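Local coordinates for N-terminal cyanobactin protease (Planktothrix agardhii NIES-596, PDB 4H6W), which is the subtilisin-like protease domain of a cyanobactin maturation enzyme, probably acting as a serine endopeptidase on the precursor peptide of prenylagaramide, at residues Leu100-Glu112 with Gly127-Leu139. Residues are numbered along the deposited sequence; the frame is centred on the assembly and turned at random.
Sequences LKLSQLDLSRAIE and GQLTDAGEADTWL
Leu139, in the first turn of helix 137-148, is a knob set among Gln104, Leu107, Ser108 and Ile111 of helix 104-116. Its chi1 of -171° sets CG anti to the backbone N and carries the branched end into the hole, where CD1 meets Leu107 CD2 at 3.8 Å and Ile111 CD1 at 3.9 Å, while CD2 lies 3.7 Å from Gln104 CG. A branched aliphatic chain suits a hole lined by three longer side chains and one small one. Ser108 is that small one, and it lets the helices come close, its CB 3.4 Å from Trp138 O. Its buried OG donates to Leu105 O at 2.7 Å, so the hydroxyl is satisfied within its own helix; that oxygen also takes Arg109 N. At the outer margin Leu105 CD1 rests obliquely against the Trp138 ring.

The polar side of the contact belongs to Gln104. Its methylenes lie against Asp136 CB and Leu139 CD2, while its amide reaches between Gln128 and Asp136, its plane 65° from that of the Gln128 amide; a long chain with a polar end serves both kinds of neighbour. Cut back to an alanine here, the residue would lose methylenes and amide alike, which would probably leave the Gln128 amide without its neighbour and Leu139 CD2 less covered.

Ser103 and Asp136 are the N-caps of the two helices, each offering a side-chain oxygen to a first-turn N-H that has no carbonyl partner in the helix: Ser103 OG accepts from Asp106 N at 3.2 Å, and Asp136 OD1 from Trp138 N at 2.9 Å.

Leu102 CD2 touches the Gly127 backbone; the side chain of Leu102 is about 8 Å from that of Asp29, a predicted member of the charge relay. Strand 128-130 pairs with strand 165-167, whose Val167 also touches Gln104. Leu107 and Ile111 pack on Leu28 of strand 24-28, and Ser108 and Ile111 on Ala142, so that helix 104-116 is packed against both the parallel sheet of the subtilisin fold and helix 137-148.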
ATOM      1  N   LEU A 100     -12.013  -1.117  13.777  1.00 90.94           N
ATOM      2  CA  LEU A 100     -11.417  -0.611  12.552  1.00 83.19           C
ATOM      3  C   LEU A 100     -12.448  -0.452  11.449  1.00 80.82           C
ATOM      4  O   LEU A 100     -12.112  -0.548  10.270  1.00 76.07           O
ATOM      5  CB  LEU A 100     -10.274  -1.521  12.088  1.00 86.13           C
ATOM      6  CG  LEU A 100      -8.830  -1.241  12.519  1.00 83.77           C
ATOM      7  CD1 LEU A 100      -8.599  -1.496  14.003  1.00 84.34           C
ATOM      8  CD2 LEU A 100      -7.897  -2.106  11.692  1.00 80.55           C
ATOM      9  N   LYS A 101     -13.705  -0.206  11.819  1.00 79.51           N
ATOM     10  CA  LYS A 101     -14.731  -0.041  10.791  1.00 72.39           C
ATOM     11  C   LYS A 101     -14.761   1.349  10.168  1.00 65.89           C
ATOM     12  O   LYS A 101     -14.544   2.374  10.813  1.00 58.56           O
ATOM     13  CB  LYS A 101     -16.118  -0.567  11.193  1.00 75.41           C
ATOM     14  CG  LYS A 101     -16.700  -0.063  12.496  1.00 84.58           C
ATOM     15  CD  LYS A 101     -17.988  -0.825  12.768  1.00 94.42           C
ATOM     16  CE  LYS A 101     -18.873  -0.147  13.802  1.00100.36           C
ATOM     17  NZ  LYS A 101     -20.317  -0.419  13.534  1.00 95.55           N
ATOM     18  N   LEU A 102     -15.029   1.341   8.877  1.00 63.89           N
ATOM     19  CA  LEU A 102     -14.777   2.465   8.020  1.00 62.39           C
ATOM     20  C   LEU A 102     -16.084   2.920   7.390  1.00 58.85           C
ATOM     21  O   LEU A 102     -16.798   2.125   6.772  1.00 60.60           O
ATOM     22  CB  LEU A 102     -13.807   1.989   6.937  1.00 63.04           C
ATOM     23  CG  LEU A 102     -13.419   2.869   5.765  1.00 65.55           C
ATOM     24  CD1 LEU A 102     -12.190   3.672   6.144  1.00 67.20           C
ATOM     25  CD2 LEU A 102     -13.129   1.986   4.565  1.00 64.66           C
ATOM     26  N   SER A 103     -16.415   4.189   7.570  1.00 54.02           N
ATOM     27  CA  SER A 103     -17.483   4.796   6.795  1.00 50.71           C
ATOM     28  C   SER A 103     -16.948   5.096   5.397  1.00 51.54           C
ATOM     29  O   SER A 103     -15.832   5.614   5.236  1.00 48.06           O
ATOM     30  CB  SER A 103     -17.962   6.082   7.456  1.00 50.31           C
ATOM     31  OG  SER A 103     -18.547   6.950   6.502  1.00 51.88           O
ATOM     32  N   GLN A 104     -17.738   4.762   4.383  1.00 50.12           N
ATOM     33  CA  GLN A 104     -17.348   5.084   3.022  1.00 47.45           C
ATOM     34  C   GLN A 104     -17.309   6.593   2.817  1.00 47.27           C
ATOM     35  O   GLN A 104     -16.406   7.111   2.136  1.00 45.85           O
ATOM     36  CB  GLN A 104     -18.234   4.366   1.997  1.00 44.57           C
ATOM     37  CG  GLN A 104     -17.657   3.008   1.613  1.00 42.51           C
ATOM     38  CD  GLN A 104     -18.644   2.115   0.893  1.00 40.75           C
ATOM     39  OE1 GLN A 104     -19.200   1.191   1.493  1.00 42.15           O
ATOM     40  NE2 GLN A 104     -18.873   2.380  -0.390  1.00 37.32           N
ATOM     41  N   LEU A 105     -18.253   7.299   3.444  1.00 48.33           N
ATOM     42  CA  LEU A 105     -18.292   8.768   3.362  1.00 48.15           C
ATOM     43  C   LEU A 105     -17.007   9.396   3.898  1.00 44.39           C
ATOM     44  O   LEU A 105     -16.381  10.204   3.212  1.00 46.50           O
ATOM     45  CB  LEU A 105     -19.535   9.349   4.056  1.00 51.09           C
ATOM     46  CG  LEU A 105     -19.635  10.887   4.028  1.00 54.48           C
ATOM     47  CD1 LEU A 105     -19.893  11.436   2.628  1.00 52.78           C
ATOM     48  CD2 LEU A 105     -20.690  11.388   5.007  1.00 56.97           C
ATOM     49  N   ASP A 106     -16.608   9.006   5.103  1.00 42.58           N
ATOM     50  CA  ASP A 106     -15.352   9.478   5.705  1.00 45.28           C
ATOM     51  C   ASP A 106     -14.111   9.161   4.881  1.00 42.97           C
ATOM     52  O   ASP A 106     -13.186   9.981   4.813  1.00 40.66           O
ATOM     53  CB  ASP A 106     -15.168   8.905   7.108  1.00 52.44           C
ATOM     54  CG  ASP A 106     -16.279   9.316   8.050  1.00 62.10           C
ATOM     55  OD1 ASP A 106     -16.978  10.309   7.742  1.00 67.26           O
ATOM     56  OD2 ASP A 106     -16.460   8.648   9.093  1.00 66.60           O
ATOM     57  N   LEU A 107     -14.086   7.971   4.276  1.00 38.96           N
ATOM     58  CA  LEU A 107     -12.959   7.567   3.460  1.00 36.05           C
ATOM     59  C   LEU A 107     -12.850   8.440   2.218  1.00 37.44           C
ATOM     60  O   LEU A 107     -11.762   8.883   1.843  1.00 39.72           O
ATOM     61  CB  LEU A 107     -13.074   6.100   3.052  1.00 34.32           C
ATOM     62  CG  LEU A 107     -11.955   5.623   2.123  1.00 32.18           C
ATOM     63  CD1 LEU A 107     -10.581   5.783   2.787  1.00 29.43           C
ATOM     64  CD2 LEU A 107     -12.215   4.197   1.680  1.00 30.74           C
ATOM     65  N   SER A 108     -13.981   8.683   1.573  1.00 37.39           N
ATOM     66  CA  SER A 108     -13.999   9.535   0.408  1.00 36.03           C
ATOM     67  C   SER A 108     -13.549  10.954   0.778  1.00 35.67           C
ATOM     68  O   SER A 108     -12.912  11.635  -0.029  1.00 35.96           O
ATOM     69  CB  SER A 108     -15.391   9.532  -0.228  1.00 37.10           C
ATOM     70  OG  SER A 108     -16.300  10.285   0.544  1.00 38.16           O
ATOM     71  N   ARG A 109     -13.863  11.399   1.993  1.00 35.23           N
ATOM     72  CA  ARG A 109     -13.418  12.721   2.427  1.00 37.60           C
ATOM     73  C   ARG A 109     -11.910  12.728   2.630  1.00 37.05           C
ATOM     74  O   ARG A 109     -11.230  13.678   2.241  1.00 38.56           O
ATOM     75  CB  ARG A 109     -14.106  13.156   3.723  1.00 44.09           C
ATOM     76  CG  ARG A 109     -15.555  13.595   3.580  1.00 51.17           C
ATOM     77  CD  ARG A 109     -15.866  14.669   4.607  1.00 60.32           C
ATOM     78  NE  ARG A 109     -17.298  14.822   4.841  1.00 68.59           N
ATOM     79  CZ  ARG A 109     -17.992  14.142   5.755  1.00 74.09           C
ATOM     80  NH1 ARG A 109     -17.393  13.242   6.533  1.00 73.64           N
ATOM     81  NH2 ARG A 109     -19.296  14.363   5.890  1.00 78.74           N
ATOM     82  N   ALA A 110     -11.385  11.659   3.228  1.00 33.57           N
ATOM     83  CA  ALA A 110      -9.963  11.560   3.472  1.00 31.17           C
ATOM     84  C   ALA A 110      -9.208  11.509   2.139  1.00 31.78           C
ATOM     85  O   ALA A 110      -8.214  12.227   1.954  1.00 30.68           O
ATOM     86  CB  ALA A 110      -9.652  10.359   4.345  1.00 28.05           C
ATOM     87  N   ILE A 111      -9.695  10.700   1.199  1.00 31.03           N
ATOM     88  CA  ILE A 111      -9.060  10.630  -0.123  1.00 33.35           C
ATOM     89  C   ILE A 111      -9.039  12.024  -0.748  1.00 34.04           C
ATOM     90  O   ILE A 111      -7.990  12.492  -1.190  1.00 32.56           O
ATOM     91  CB  ILE A 111      -9.744   9.614  -1.066  1.00 32.95           C
ATOM     92  CG1 ILE A 111      -9.642   8.210  -0.496  1.00 33.45           C
ATOM     93  CG2 ILE A 111      -9.098   9.630  -2.445  1.00 34.26           C
ATOM     94  CD1 ILE A 111     -10.624   7.241  -1.101  1.00 33.76           C
ATOM     95  N   GLU A 112     -10.192  12.694  -0.740  1.00 37.49           N
ATOM     96  CA  GLU A 112     -10.299  14.046  -1.280  1.00 39.48           C
ATOM     97  C   GLU A 112      -9.252  14.971  -0.656  1.00 36.98           C
ATOM     98  O   GLU A 112      -8.606  15.760  -1.350  1.00 36.22           O
ATOM     99  CB  GLU A 112     -11.707  14.610  -1.096  1.00 42.54           C
ATOM    100  CG  GLU A 112     -11.898  16.000  -1.714  1.00 48.87           C
ATOM    101  CD  GLU A 112     -13.292  16.573  -1.481  1.00 51.75           C
ATOM    102  OE1 GLU A 112     -13.657  16.806  -0.304  1.00 52.22           O
ATOM    103  OE2 GLU A 112     -14.021  16.795  -2.475  1.00 52.05           O
ATOM    104  N   GLY A 127     -10.765  -1.750   4.362  1.00 39.45           N
ATOM    105  CA  GLY A 127     -11.794  -1.749   3.365  1.00 41.19           C
ATOM    106  C   GLY A 127     -13.076  -2.106   4.053  1.00 41.46           C
ATOM    107  O   GLY A 127     -13.091  -2.357   5.248  1.00 41.72           O
ATOM    108  N   GLN A 128     -14.154  -2.123   3.293  1.00 42.05           N
ATOM    109  CA  GLN A 128     -15.433  -2.515   3.822  1.00 43.53           C
ATOM    110  C   GLN A 128     -15.912  -3.644   2.935  1.00 41.04           C
ATOM    111  O   GLN A 128     -15.844  -3.552   1.708  1.00 41.78           O
ATOM    112  CB  GLN A 128     -16.391  -1.321   3.802  1.00 46.98           C
ATOM    113  CG  GLN A 128     -17.546  -1.422   4.778  1.00 56.57           C
ATOM    114  CD  GLN A 128     -18.630  -0.396   4.495  1.00 62.66           C
ATOM    115  OE1 GLN A 128     -18.453   0.797   4.736  1.00 66.72           O
ATOM    116  NE2 GLN A 128     -19.764  -0.860   3.986  1.00 66.45           N
ATOM    117  N   LEU A 129     -16.361  -4.726   3.553  1.00 43.04           N
ATOM    118  CA  LEU A 129     -16.896  -5.864   2.806  1.00 46.35           C
ATOM    119  C   LEU A 129     -18.236  -5.500   2.145  1.00 47.36           C
ATOM    120  O   LEU A 129     -19.063  -4.812   2.738  1.00 48.58           O
ATOM    121  CB  LEU A 129     -17.074  -7.065   3.734  1.00 45.65           C
ATOM    122  CG  LEU A 129     -16.583  -8.450   3.294  1.00 46.50           C
ATOM    123  CD1 LEU A 129     -17.279  -9.494   4.145  1.00 48.39           C
ATOM    124  CD2 LEU A 129     -16.781  -8.756   1.816  1.00 45.02           C
ATOM    125  N   THR A 130     -18.430  -5.956   0.911  1.00 49.85           N
ATOM    126  CA  THR A 130     -19.625  -5.644   0.123  1.00 53.46           C
ATOM    127  C   THR A 130     -20.144  -6.921  -0.534  1.00 59.31           C
ATOM    128  O   THR A 130     -19.390  -7.887  -0.670  1.00 62.24           O
ATOM    129  CB  THR A 130     -19.312  -4.643  -1.009  1.00 51.12           C
ATOM    130  OG1 THR A 130     -18.366  -5.232  -1.921  1.00 47.80           O
ATOM    131  CG2 THR A 130     -18.774  -3.320  -0.459  1.00 47.39           C
ATOM    132  N   ASP A 131     -21.410  -6.922  -0.961  1.00 60.25           N
ATOM    133  CA  ASP A 131     -21.993  -8.104  -1.609  1.00 62.76           C
ATOM    134  C   ASP A 131     -21.348  -8.430  -2.957  1.00 61.50           C
ATOM    135  O   ASP A 131     -21.099  -9.596  -3.245  1.00 64.30           O
ATOM    136  CB  ASP A 131     -23.524  -7.991  -1.735  1.00 67.96           C
ATOM    137  CG  ASP A 131     -24.259  -8.299  -0.416  1.00 71.81           C
ATOM    138  OD1 ASP A 131     -24.058  -9.393   0.162  1.00 72.51           O
ATOM    139  OD2 ASP A 131     -25.053  -7.445   0.037  1.00 73.53           O
ATOM    140  N   ALA A 132     -21.060  -7.412  -3.770  1.00 57.01           N
ATOM    141  CA  ALA A 132     -20.443  -7.638  -5.082  1.00 55.35           C
ATOM    142  C   ALA A 132     -19.545  -6.487  -5.579  1.00 57.20           C
ATOM    143  O   ALA A 132     -19.376  -6.301  -6.789  1.00 54.35           O
ATOM    144  CB  ALA A 132     -21.512  -7.965  -6.119  1.00 58.91           C
ATOM    145  N   GLY A 133     -18.961  -5.728  -4.655  1.00 56.36           N
ATOM    146  CA  GLY A 133     -18.017  -4.668  -5.022  1.00 52.23           C
ATOM    147  C   GLY A 133     -18.644  -3.310  -5.256  1.00 52.45           C
ATOM    148  O   GLY A 133     -17.964  -2.390  -5.695  1.00 51.21           O
ATOM    149  N   GLU A 134     -19.945  -3.196  -4.975  1.00 54.00           N
ATOM    150  CA  GLU A 134     -20.690  -1.939  -5.090  1.00 55.15           C
ATOM    151  C   GLU A 134     -20.197  -0.921  -4.060  1.00 53.95           C
ATOM    152  O   GLU A 134     -19.777  -1.293  -2.956  1.00 51.97           O
ATOM    153  CB  GLU A 134     -22.209  -2.172  -4.943  1.00 56.81           C
ATOM    154  CG  GLU A 134     -22.716  -2.579  -3.550  1.00 58.52           C
ATOM    155  CD  GLU A 134     -22.351  -4.009  -3.123  1.00 60.90           C
ATOM    156  OE1 GLU A 134     -21.905  -4.819  -3.970  1.00 60.74           O
ATOM    157  OE2 GLU A 134     -22.510  -4.330  -1.917  1.00 61.02           O
ATOM    158  N   ALA A 135     -20.253   0.357  -4.430  1.00 51.11           N
ATOM    159  CA  ALA A 135     -19.764   1.427  -3.578  1.00 48.03           C
ATOM    160  C   ALA A 135     -20.658   2.659  -3.583  1.00 47.63           C
ATOM    161  O   ALA A 135     -21.204   3.047  -4.624  1.00 50.34           O
ATOM    162  CB  ALA A 135     -18.343   1.807  -3.969  1.00 47.20           C
ATOM    163  N   ASP A 136     -20.804   3.243  -2.396  1.00 47.03           N
ATOM    164  CA  ASP A 136     -21.265   4.612  -2.181  1.00 48.58           C
ATOM    165  C   ASP A 136     -20.748   5.542  -3.278  1.00 46.31           C
ATOM    166  O   ASP A 136     -19.557   5.535  -3.588  1.00 47.86           O
ATOM    167  CB  ASP A 136     -20.730   5.065  -0.821  1.00 54.62           C
ATOM    168  CG  ASP A 136     -21.287   6.402  -0.366  1.00 63.49           C
ATOM    169  OD1 ASP A 136     -21.250   7.391  -1.140  1.00 67.86           O
ATOM    170  OD2 ASP A 136     -21.728   6.469   0.803  1.00 67.34           O
ATOM    171  N   THR A 137     -21.622   6.351  -3.866  1.00 44.48           N
ATOM    172  CA  THR A 137     -21.204   7.151  -5.016  1.00 42.90           C
ATOM    173  C   THR A 137     -20.132   8.202  -4.691  1.00 43.01           C
ATOM    174  O   THR A 137     -19.360   8.585  -5.578  1.00 44.40           O
ATOM    175  CB  THR A 137     -22.387   7.762  -5.829  1.00 45.26           C
ATOM    176  OG1 THR A 137     -22.673   9.099  -5.393  1.00 47.54           O
ATOM    177  CG2 THR A 137     -23.625   6.906  -5.734  1.00 41.94           C
ATOM    178  N   TRP A 138     -20.075   8.658  -3.436  1.00 41.06           N
ATOM    179  CA  TRP A 138     -19.036   9.609  -3.029  1.00 42.54           C
ATOM    180  C   TRP A 138     -17.654   8.957  -3.012  1.00 42.39           C
ATOM    181  O   TRP A 138     -16.647   9.595  -3.334  1.00 41.28           O
ATOM    182  CB  TRP A 138     -19.355  10.302  -1.696  1.00 47.10           C
ATOM    183  CG  TRP A 138     -20.357  11.414  -1.856  1.00 54.86           C
ATOM    184  CD1 TRP A 138     -21.625  11.468  -1.327  1.00 55.03           C
ATOM    185  CD2 TRP A 138     -20.196  12.616  -2.629  1.00 57.63           C
ATOM    186  NE1 TRP A 138     -22.248  12.633  -1.714  1.00 56.57           N
ATOM    187  CE2 TRP A 138     -21.398  13.355  -2.511  1.00 58.71           C
ATOM    188  CE3 TRP A 138     -19.151  13.141  -3.404  1.00 57.60           C
ATOM    189  CZ2 TRP A 138     -21.583  14.591  -3.137  1.00 61.47           C
ATOM    190  CZ3 TRP A 138     -19.335  14.371  -4.026  1.00 61.49           C
ATOM    191  CH2 TRP A 138     -20.543  15.082  -3.889  1.00 63.57           C
ATOM    192  N   LEU A 139     -17.615   7.676  -2.668  1.00 41.75           N
ATOM    193  CA  LEU A 139     -16.383   6.915  -2.778  1.00 38.91           C
ATOM    194  C   LEU A 139     -15.969   6.789  -4.237  1.00 38.46           C
ATOM    195  O   LEU A 139     -14.804   7.026  -4.565  1.00 38.90           O
ATOM    196  CB  LEU A 139     -16.517   5.538  -2.124  1.00 35.81           C
ATOM    197  CG  LEU A 139     -15.212   4.737  -2.005  1.00 36.18           C
ATOM    198  CD1 LEU A 139     -14.118   5.543  -1.305  1.00 33.20           C
ATOM    199  CD2 LEU A 139     -15.459   3.408  -1.289  1.00 34.99           C
TER